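Local structure of N-acetylglucosamine-6-phosphate deacetylase (Mycobacterium smegmatis, 6FV4) at residues G79-A84 and A90-L95; M285-M290 and Y295-L300; E206-Q211 and A229-D234. The protein probably removes the acetyl group from N-acetylglucosamine-6-phosphate as a metal-dependent amidohydrolase of carbohydrate metabolism. The protein carries 1 engineered substitution. All blocks are in the same frame, centred on the assembly; numbering follows the deposited sequence. Where two conformers were deposited one is given.

Overall arrangement
Contacts 1 and 2 are neighbours on the same side of the chain's centre, their own centres 10 Å apart, whereas contact 3 lies about 32 Å from contact 1 and 31 Å from contact 2, centre to centre. The first two touch directly: Gly79 O packs on Ala286 CB at 3.3 Å, and Leu95 leans on the Thr288-Gly289 turn. Contact 1 comes within about 10 Å of the zinc ion at the Phe81 side chain, and contact 2 within about 12 Å at the Ala286 side chain. In contact 3 the Glu206 side chain lies about 12 Å from the cadmium ion, and the contact carries Ala229, a predicted substrate-binding residue.

Contact 1 (G79-A84 and A90-L95); sequences GNFSAA and ARAVAL
Ala92 and Arg91 of helix 86-98 pack against the short strand 79-80 and the 3-10 turn 81-83 that follows it, in the (beta/alpha)8-type barrel of the metallo-dependent hydrolases, just after the strand that supplies the zinc ligands His72 and His74. The chain leaves that strand, doubles back antiparallel through Gly79 and Asn80, turns at Phe81 and then enters the helix, which therefore lies against the segment that led into it. Arg91 is the first helix residue of the segment to touch the strand. Its side chain passes Gly79, whose N sits at the guanidinium edge 4.3 Å from Arg91 NE, a contact of proximity alone; the charged end is engaged by Asp87, one helical turn earlier, in a salt bridge through NH1. Ala92, one residue on, points straight at the strand. With CA atoms 5.0 Å apart, Gly79 and Ala92 bring strand and helix very close, and the two small residues suit the place: glycine, with no side chain, lets the helix backbone come this near, and alanine offers only a methyl. The Ala92 CB also lies 3.9 Å from Gly79 O and touches the far end of the Phe81 ring, approaching it obliquely. That ring reaches the helix because CG is turned anti to the carbonyl carbon, chi1 -68°, which carries CE1 and CZ forward although the root of the side chain does not aim there. Val93 meets the ring differently, its CG2 branch coming at the edge near the ring plane. Both Phe81 and Val93 also rest on Ile132, and they join the helix to the outer face of the barrel wall, where Phe81 touches Ala106 and Val93 touches Leu104. Phe81 CE1 and CZ both lie 3.7 Å from Ala92 CB, and CE1 is also 4.3 Å from Val93 CG2.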
loop_
_atom_site.group_PDB
_atom_site.type_symbol
_atom_site.label_atom_id
_atom_site.label_comp_id
_atom_site.label_asym_id
_atom_site.label_seq_id
_atom_site.Cartn_x
_atom_site.Cartn_y
_atom_site.Cartn_z
ATOM N N GLY B 79 9.349 30.816 16.564
ATOM C CA GLY B 79 7.997 31.075 17.031
ATOM C C GLY B 79 7.158 29.813 17.133
ATOM O O GLY B 79 7.193 28.958 16.255
ATOM N N ASN B 80 6.405 29.710 18.218
ATOM C CA ASN B 80 5.407 28.659 18.412
ATOM C C ASN B 80 4.017 29.241 18.198
ATOM O O ASN B 80 3.669 30.252 18.824
ATOM C CB ASN B 80 5.502 28.079 19.825
ATOM C CG ASN B 80 6.391 26.855 19.905
ATOM O OD1 ASN B 80 6.108 25.829 19.275
ATOM N ND2 ASN B 80 7.468 26.949 20.690
ATOM N N PHE B 81 3.214 28.604 17.332
ATOM C CA PHE B 81 1.814 29.023 17.225
ATOM C C PHE B 81 1.075 28.850 18.545
ATOM O O PHE B 81 0.204 29.665 18.874
ATOM C CB PHE B 81 1.092 28.261 16.107
ATOM C CG PHE B 81 1.574 28.607 14.731
ATOM C CD1 PHE B 81 1.649 29.921 14.318
ATOM C CD2 PHE B 81 1.974 27.606 13.852
ATOM C CE1 PHE B 81 2.108 30.239 13.052
ATOM C CE2 PHE B 81 2.421 27.913 12.582
ATOM C CZ PHE B 81 2.500 29.223 12.176
ATOM N N SER B 82 1.431 27.831 19.341
ATOM C CA SER B 82 0.794 27.648 20.645
ATOM C C SER B 82 0.989 28.835 21.594
ATOM O O SER B 82 0.271 28.922 22.597
ATOM C CB SER B 82 1.312 26.374 21.312
ATOM O OG SER B 82 2.698 26.479 21.570
ATOM N N ALA B 83 1.937 29.739 21.312
ATOM C CA ALA B 83 2.053 30.978 22.079
ATOM C C ALA B 83 0.889 31.924 21.807
ATOM O O ALA B 83 0.481 32.686 22.697
ATOM C CB ALA B 83 3.375 31.676 21.750
ATOM N N ALA B 84 0.360 31.896 20.581
ATOM C CA ALA B 84 -0.775 32.722 20.169
ATOM C C ALA B 84 -0.499 34.200 20.418
ATOM O O ALA B 84 -1.325 34.923 20.977
ATOM C CB ALA B 84 -2.067 32.278 20.863
ATOM N N ALA B 90 4.213 35.845 13.802
ATOM C CA ALA B 90 4.877 36.554 12.712
ATOM C C ALA B 90 6.202 35.892 12.343
ATOM O O ALA B 90 6.546 35.800 11.162
ATOM C CB ALA B 90 5.096 38.018 13.077
ATOM N N ARG B 91 6.956 35.422 13.344
ATOM C CA ARG B 91 8.245 34.791 13.080
ATOM C C ARG B 91 8.077 33.445 12.382
ATOM O O ARG B 91 8.862 33.096 11.484
ATOM C CB ARG B 91 9.022 34.616 14.391
ATOM C CG ARG B 91 9.680 35.880 14.904
ATOM C CD ARG B 91 10.870 35.581 15.817
ATOM N NE ARG B 91 10.472 34.904 17.053
ATOM C CZ ARG B 91 10.093 35.527 18.168
ATOM N NH1 ARG B 91 10.055 36.851 18.215
ATOM N NH2 ARG B 91 9.750 34.823 19.243
ATOM N N ALA B 92 7.093 32.652 12.814
ATOM C CA ALA B 92 6.849 31.369 12.164
ATOM C C ALA B 92 6.387 31.578 10.735
ATOM O O ALA B 92 6.891 30.929 9.802
ATOM C CB ALA B 92 5.811 30.569 12.944
ATOM N N VAL B 93 5.454 32.508 10.548
ATOM C CA VAL B 93 4.925 32.786 9.220
ATOM C C VAL B 93 6.030 33.282 8.302
ATOM O O VAL B 93 6.145 32.837 7.157
ATOM C CB VAL B 93 3.767 33.798 9.318
ATOM C CG1 VAL B 93 3.478 34.407 7.960
ATOM C CG2 VAL B 93 2.534 33.109 9.897
ATOM N N ALA B 94 6.872 34.196 8.790
ATOM C CA ALA B 94 7.921 34.752 7.940
ATOM C C ALA B 94 8.900 33.674 7.490
ATOM O O ALA B 94 9.397 33.712 6.362
ATOM C CB ALA B 94 8.666 35.867 8.672
ATOM N N LEU B 95 9.186 32.704 8.362
ATOM C CA LEU B 95 10.131 31.652 8.015
ATOM C C LEU B 95 9.576 30.756 6.923
ATOM O O LEU B 95 10.216 30.544 5.891
ATOM C CB LEU B 95 10.482 30.808 9.240
ATOM C CG LEU B 95 11.402 29.763 8.625
ATOM C CD1 LEU B 95 12.842 30.221 8.682
ATOM C CD2 LEU B 95 11.186 28.360 9.175
#

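Contact 2 (M285-M290 and Y295-L300); sequences MAATGM and YRLGPL
Ala286 and Leu297 are the nearest backbone points, with CA atoms 6.9 Å apart, where two overlapping turns, type I from Met285 to Thr288 and type II from Ala287 to Met290, pack against the end of strand 293-297. This strand belongs to a three-stranded antiparallel sheet, and a type II' turn from Leu297 to Leu300 makes its hairpin to strand 300-305; Gly298 suits that turn with its positive phi. The central motif is a Met-aromatic contact. In Met290, CG beside the backbone N and an extended second torsion carry SD over the Tyr295 ring, and the bend at chi3, 87°, sets CE over the same face. Met290 SD stands 4.2 Å from the Tyr295 centroid and 10° off the normal, so a flexible, polarisable thioether fits closely on the flat ring; CE, 3.6 Å from that centroid and 18° off the normal, makes the CH-pi contact. The phenol OH is hydrogen-bonded to Ser291 O. Leu297 turns its CD1 branch to the loop, where CD1 meets the Ala287 methyl and lies 4.1 Å from Met290 SD; the short methyls of Ala286 and Ala287 let this branch come up. Behind this apolar patch the first turn is tied by Thr288, whose N and OG1 both donate to Met285 O. The hydroxyl bond, Thr288 OG1 to Met285 O, measures 2.7 Å.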
loop_
_atom_site.group_PDB
_atom_site.type_symbol
_atom_site.label_atom_id
_atom_site.label_comp_id
_atom_site.label_asym_id
_atom_site.label_seq_id
_atom_site.Cartn_x
_atom_site.Cartn_y
_atom_site.Cartn_z
ATOM N N MET B 285 8.327 22.256 13.851
ATOM C CA MET B 285 8.307 22.857 15.177
ATOM C C MET B 285 9.113 24.152 15.175
ATOM O O MET B 285 9.715 24.544 14.170
ATOM C CB MET B 285 8.798 21.880 16.254
ATOM C CG MET B 285 10.145 21.237 16.024
ATOM S SD MET B 285 11.556 22.181 16.614
ATOM C CE MET B 285 11.095 22.527 18.313
ATOM N N ALA B 286 9.065 24.859 16.315
ATOM C CA ALA B 286 9.532 26.238 16.365
ATOM C C ALA B 286 11.002 26.406 16.017
ATOM O O ALA B 286 11.394 27.506 15.620
ATOM C CB ALA B 286 9.252 26.846 17.748
ATOM N N ALA B 287 11.827 25.358 16.117
ATOM C CA ALA B 287 13.237 25.518 15.777
ATOM C C ALA B 287 13.508 25.438 14.280
ATOM O O ALA B 287 14.646 25.667 13.864
ATOM C CB ALA B 287 14.088 24.470 16.493
ATOM N N THR B 288 12.501 25.116 13.473
ATOM C CA THR B 288 12.678 25.041 12.028
ATOM C C THR B 288 13.276 26.325 11.472
ATOM O O THR B 288 12.794 27.426 11.755
ATOM C CB THR B 288 11.327 24.763 11.365
ATOM O OG1 THR B 288 10.766 23.572 11.934
ATOM C CG2 THR B 288 11.495 24.584 9.850
ATOM N N GLY B 289 14.339 26.176 10.680
ATOM C CA GLY B 289 14.972 27.297 10.008
ATOM C C GLY B 289 15.956 28.093 10.837
ATOM O O GLY B 289 16.479 29.103 10.347
ATOM N N MET B 290 16.228 27.687 12.070
ATOM C CA MET B 290 17.163 28.417 12.912
ATOM C C MET B 290 18.571 27.867 12.749
ATOM O O MET B 290 18.768 26.678 12.495
ATOM C CB MET B 290 16.750 28.339 14.381
ATOM C CG MET B 290 15.366 28.896 14.640
ATOM S SD MET B 290 15.006 28.843 16.393
ATOM C CE MET B 290 15.717 30.412 16.881
ATOM N N TYR B 295 18.517 27.448 22.300
ATOM C CA TYR B 295 17.440 28.417 22.216
ATOM C C TYR B 295 16.378 28.105 23.250
ATOM O O TYR B 295 16.081 26.939 23.521
ATOM C CB TYR B 295 16.792 28.435 20.826
ATOM C CG TYR B 295 17.727 28.792 19.700
ATOM C CD1 TYR B 295 18.048 30.123 19.437
ATOM C CD2 TYR B 295 18.276 27.805 18.885
ATOM C CE1 TYR B 295 18.895 30.463 18.399
ATOM C CE2 TYR B 295 19.131 28.134 17.836
ATOM C CZ TYR B 295 19.440 29.466 17.602
ATOM O OH TYR B 295 20.273 29.816 16.563
ATOM N N ARG B 296 15.793 29.161 23.804
ATOM C CA ARG B 296 14.639 29.050 24.679
ATOM C C ARG B 296 13.386 29.176 23.821
ATOM O O ARG B 296 13.065 30.268 23.344
ATOM C CB ARG B 296 14.680 30.137 25.749
ATOM C CG ARG B 296 13.562 30.038 26.768
ATOM C CD ARG B 296 13.465 28.628 27.349
ATOM N NE ARG B 296 12.598 28.604 28.525
ATOM C CZ ARG B 296 12.394 27.536 29.289
ATOM N NH1 ARG B 296 12.999 26.387 29.000
ATOM N NH2 ARG B 296 11.579 27.623 30.338
ATOM N N LEU B 297 12.663 28.074 23.643
ATOM C CA LEU B 297 11.488 28.030 22.772
ATOM C C LEU B 297 10.324 27.451 23.566
ATOM O O LEU B 297 10.258 26.236 23.785
ATOM C CB LEU B 297 11.763 27.206 21.516
ATOM C CG LEU B 297 12.935 27.695 20.659
ATOM C CD1 LEU B 297 13.209 26.761 19.448
ATOM C CD2 LEU B 297 12.689 29.141 20.224
ATOM N N GLY B 298 9.408 28.320 23.992
ATOM C CA GLY B 298 8.382 27.928 24.921
ATOM C C GLY B 298 9.020 27.428 26.200
ATOM O O GLY B 298 9.957 28.035 26.724
ATOM N N PRO B 299 8.550 26.289 26.707
ATOM C CA PRO B 299 9.078 25.766 27.976
ATOM C C PRO B 299 10.341 24.918 27.856
ATOM O O PRO B 299 10.685 24.213 28.809
ATOM C CB PRO B 299 7.914 24.913 28.495
ATOM C CG PRO B 299 7.259 24.412 27.247
ATOM C CD PRO B 299 7.364 25.543 26.249
ATOM N N LEU B 300 11.044 24.951 26.724
ATOM C CA LEU B 300 12.181 24.056 26.560
ATOM C C LEU B 300 13.396 24.784 26.002
ATOM O O LEU B 300 13.267 25.691 25.174
ATOM C CB LEU B 300 11.816 22.870 25.661
ATOM C CG LEU B 300 11.051 21.791 26.435
ATOM C CD1 LEU B 300 10.380 20.807 25.484
ATOM C CD2 LEU B 300 11.965 21.075 27.436
#

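Contact 3 (E206-Q211 and A229-D234); sequences EATYDQ and AMRPID
Arg231 reaches Glu206 with CG anti to the backbone N (chi1 174°), an extended second torsion and then a bend at chi3, -70°, that swings the guanidinium round onto the backbone of the 206-208 loop. Glu206 is folded in its turn, bent at chi2, so that its carboxylate comes back beside the root of the arginine, with OE1 3.9 Å from Arg231 CB. Two N-H groups converge on one carbonyl: NE and NH2 of Arg231 both donate to Glu206 O, at 3.1 Å and 2.9 Å respectively, and both bonds are weak because they are strongly bent. The oxygen meets the guanidinium obliquely, as does Ala207 O, which is buried here without a partner in the model. Over one guanidinium face lies the methyl branch of Thr208. Arginine suits this place because its long arm can pack its aliphatic part and still deliver several donors to a loop.

In the metallo-dependent hydrolase fold this joins the loop after strand 199-202, where the metal ligand His204 sits, to the loop after strand 222-223, which holds Ala229, predicted to bind substrate. Thr208 is the N-cap of helix 209-217 and forms a capping box with Gln211: Gln211 N donates to Thr208 OG1, while Thr208 N donates to Gln211 OE1 in the carbonyl plane, on a lone pair. Threonine and glutamine thus satisfy each other's backbone N-H at the helix start. OE2 of Glu206 takes a salt bridge from Arg146 and a hydrogen bond with Thr144. Opposite charge probably adds some attraction to Arg231, although no N-H points at the carboxylate: Glu206 OE1 lies 4.2 Å from Arg231 NE, well out of the guanidinium plane.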
loop_
_atom_site.group_PDB
_atom_site.type_symbol
_atom_site.label_atom_id
_atom_site.label_comp_id
_atom_site.label_asym_id
_atom_site.label_seq_id
_atom_site.Cartn_x
_atom_site.Cartn_y
_atom_site.Cartn_z
ATOM N N GLU B 206 -4.601 4.456 19.017
ATOM C CA GLU B 206 -4.439 3.015 19.056
ATOM C C GLU B 206 -5.672 2.298 18.512
ATOM O O GLU B 206 -5.892 1.127 18.832
ATOM C CB GLU B 206 -4.144 2.568 20.494
ATOM C CG GLU B 206 -2.912 3.234 21.121
ATOM C CD GLU B 206 -1.623 2.881 20.388
ATOM O OE1 GLU B 206 -1.522 1.744 19.859
ATOM O OE2 GLU B 206 -0.706 3.734 20.334
ATOM N N ALA B 207 -6.483 2.988 17.700
ATOM C CA ALA B 207 -7.713 2.412 17.180
ATOM C C ALA B 207 -7.425 1.224 16.273
ATOM O O ALA B 207 -6.399 1.162 15.595
ATOM C CB ALA B 207 -8.504 3.449 16.388
ATOM N N THR B 208 -8.361 0.288 16.244
ATOM C CA THR B 208 -8.251 -0.817 15.316
ATOM C C THR B 208 -8.706 -0.373 13.924
ATOM O O THR B 208 -9.223 0.738 13.723
ATOM C CB THR B 208 -9.071 -2.009 15.807
ATOM O OG1 THR B 208 -10.465 -1.687 15.743
ATOM C CG2 THR B 208 -8.702 -2.364 17.258
ATOM N N TYR B 209 -8.491 -1.262 12.957
ATOM C CA TYR B 209 -8.995 -1.048 11.604
ATOM C C TYR B 209 -10.492 -0.763 11.613
ATOM O O TYR B 209 -10.959 0.176 10.960
ATOM C CB TYR B 209 -8.685 -2.276 10.732
ATOM C CG TYR B 209 -9.444 -2.278 9.411
ATOM C CD1 TYR B 209 -8.955 -1.597 8.306
ATOM C CD2 TYR B 209 -10.650 -2.950 9.280
ATOM C CE1 TYR B 209 -9.655 -1.588 7.099
ATOM C CE2 TYR B 209 -11.355 -2.948 8.076
ATOM C CZ TYR B 209 -10.854 -2.262 6.998
ATOM O OH TYR B 209 -11.552 -2.252 5.813
ATOM N N ASP B 210 -11.260 -1.568 12.356
ATOM C CA ASP B 210 -12.713 -1.417 12.374
ATOM C C ASP B 210 -13.121 -0.080 12.985
ATOM O O ASP B 210 -14.022 0.603 12.475
ATOM C CB ASP B 210 -13.365 -2.548 13.172
ATOM C CG ASP B 210 -13.220 -3.908 12.515
ATOM O OD1 ASP B 210 -13.144 -3.987 11.274
ATOM O OD2 ASP B 210 -13.196 -4.909 13.264
ATOM N N GLN B 211 -12.499 0.280 14.117
ATOM C CA GLN B 211 -12.790 1.558 14.774
ATOM C C GLN B 211 -12.449 2.749 13.888
ATOM O O GLN B 211 -13.118 3.790 13.963
ATOM C CB GLN B 211 -12.019 1.659 16.086
ATOM C CG GLN B 211 -12.510 0.694 17.132
ATOM C CD GLN B 211 -11.617 0.644 18.344
ATOM O OE1 GLN B 211 -10.392 0.706 18.236
ATOM N NE2 GLN B 211 -12.229 0.528 19.516
ATOM N N ALA B 229 2.793 8.232 15.348
ATOM C CA ALA B 229 1.871 8.289 16.491
ATOM C C ALA B 229 0.616 7.462 16.231
ATOM O O ALA B 229 -0.502 7.864 16.549
ATOM C CB ALA B 229 1.506 9.732 16.845
ATOM N N MET B 230 0.802 6.283 15.659
ATOM C CA MET B 230 -0.310 5.501 15.161
ATOM C C MET B 230 0.055 4.030 15.284
ATOM O O MET B 230 1.223 3.669 15.138
ATOM C CB MET B 230 -0.583 5.904 13.706
ATOM C CG MET B 230 -1.610 5.112 12.958
ATOM S SD MET B 230 -1.776 5.862 11.318
ATOM C CE MET B 230 -2.546 7.427 11.753
ATOM N N ARG B 231 -0.935 3.202 15.588
ATOM C CA ARG B 231 -0.715 1.764 15.644
ATOM C C ARG B 231 -0.198 1.259 14.294
ATOM O O ARG B 231 -0.668 1.707 13.245
ATOM C CB ARG B 231 -2.023 1.066 16.015
ATOM C CG ARG B 231 -1.981 -0.439 15.975
ATOM C CD ARG B 231 -3.374 -1.012 16.149
ATOM N NE ARG B 231 -3.877 -0.812 17.500
ATOM C CZ ARG B 231 -4.322 -1.792 18.281
ATOM N NH1 ARG B 231 -4.329 -3.045 17.843
ATOM N NH2 ARG B 231 -4.763 -1.514 19.501
ATOM N N PRO B 232 0.784 0.361 14.274
ATOM C CA PRO B 232 1.327 -0.114 12.997
ATOM C C PRO B 232 0.390 -1.087 12.289
ATOM O O PRO B 232 -0.611 -1.557 12.838
ATOM C CB PRO B 232 2.624 -0.819 13.407
ATOM C CG PRO B 232 2.347 -1.284 14.798
ATOM C CD PRO B 232 1.549 -0.172 15.418
ATOM N N ILE B 233 0.760 -1.393 11.041
ATOM C CA ILE B 233 0.072 -2.417 10.256
ATOM C C ILE B 233 0.514 -3.796 10.724
ATOM O O ILE B 233 1.715 -4.101 10.758
ATOM C CB ILE B 233 0.357 -2.246 8.756
ATOM C CG1 ILE B 233 -0.109 -0.872 8.254
ATOM C CG2 ILE B 233 -0.335 -3.360 7.941
ATOM C CD1 ILE B 233 0.447 -0.535 6.863
ATOM N N ASP B 234 -0.462 -4.634 11.069
ATOM C CA ASP B 234 -0.250 -6.039 11.369
ATOM C C ASP B 234 -1.153 -6.881 10.473
ATOM O O ASP B 234 -2.267 -6.468 10.128
ATOM C CB ASP B 234 -0.523 -6.320 12.851
ATOM C CG ASP B 234 -0.578 -7.795 13.171
ATOM O OD1 ASP B 234 0.503 -8.405 13.323
ATOM O OD2 ASP B 234 -1.700 -8.338 13.294
#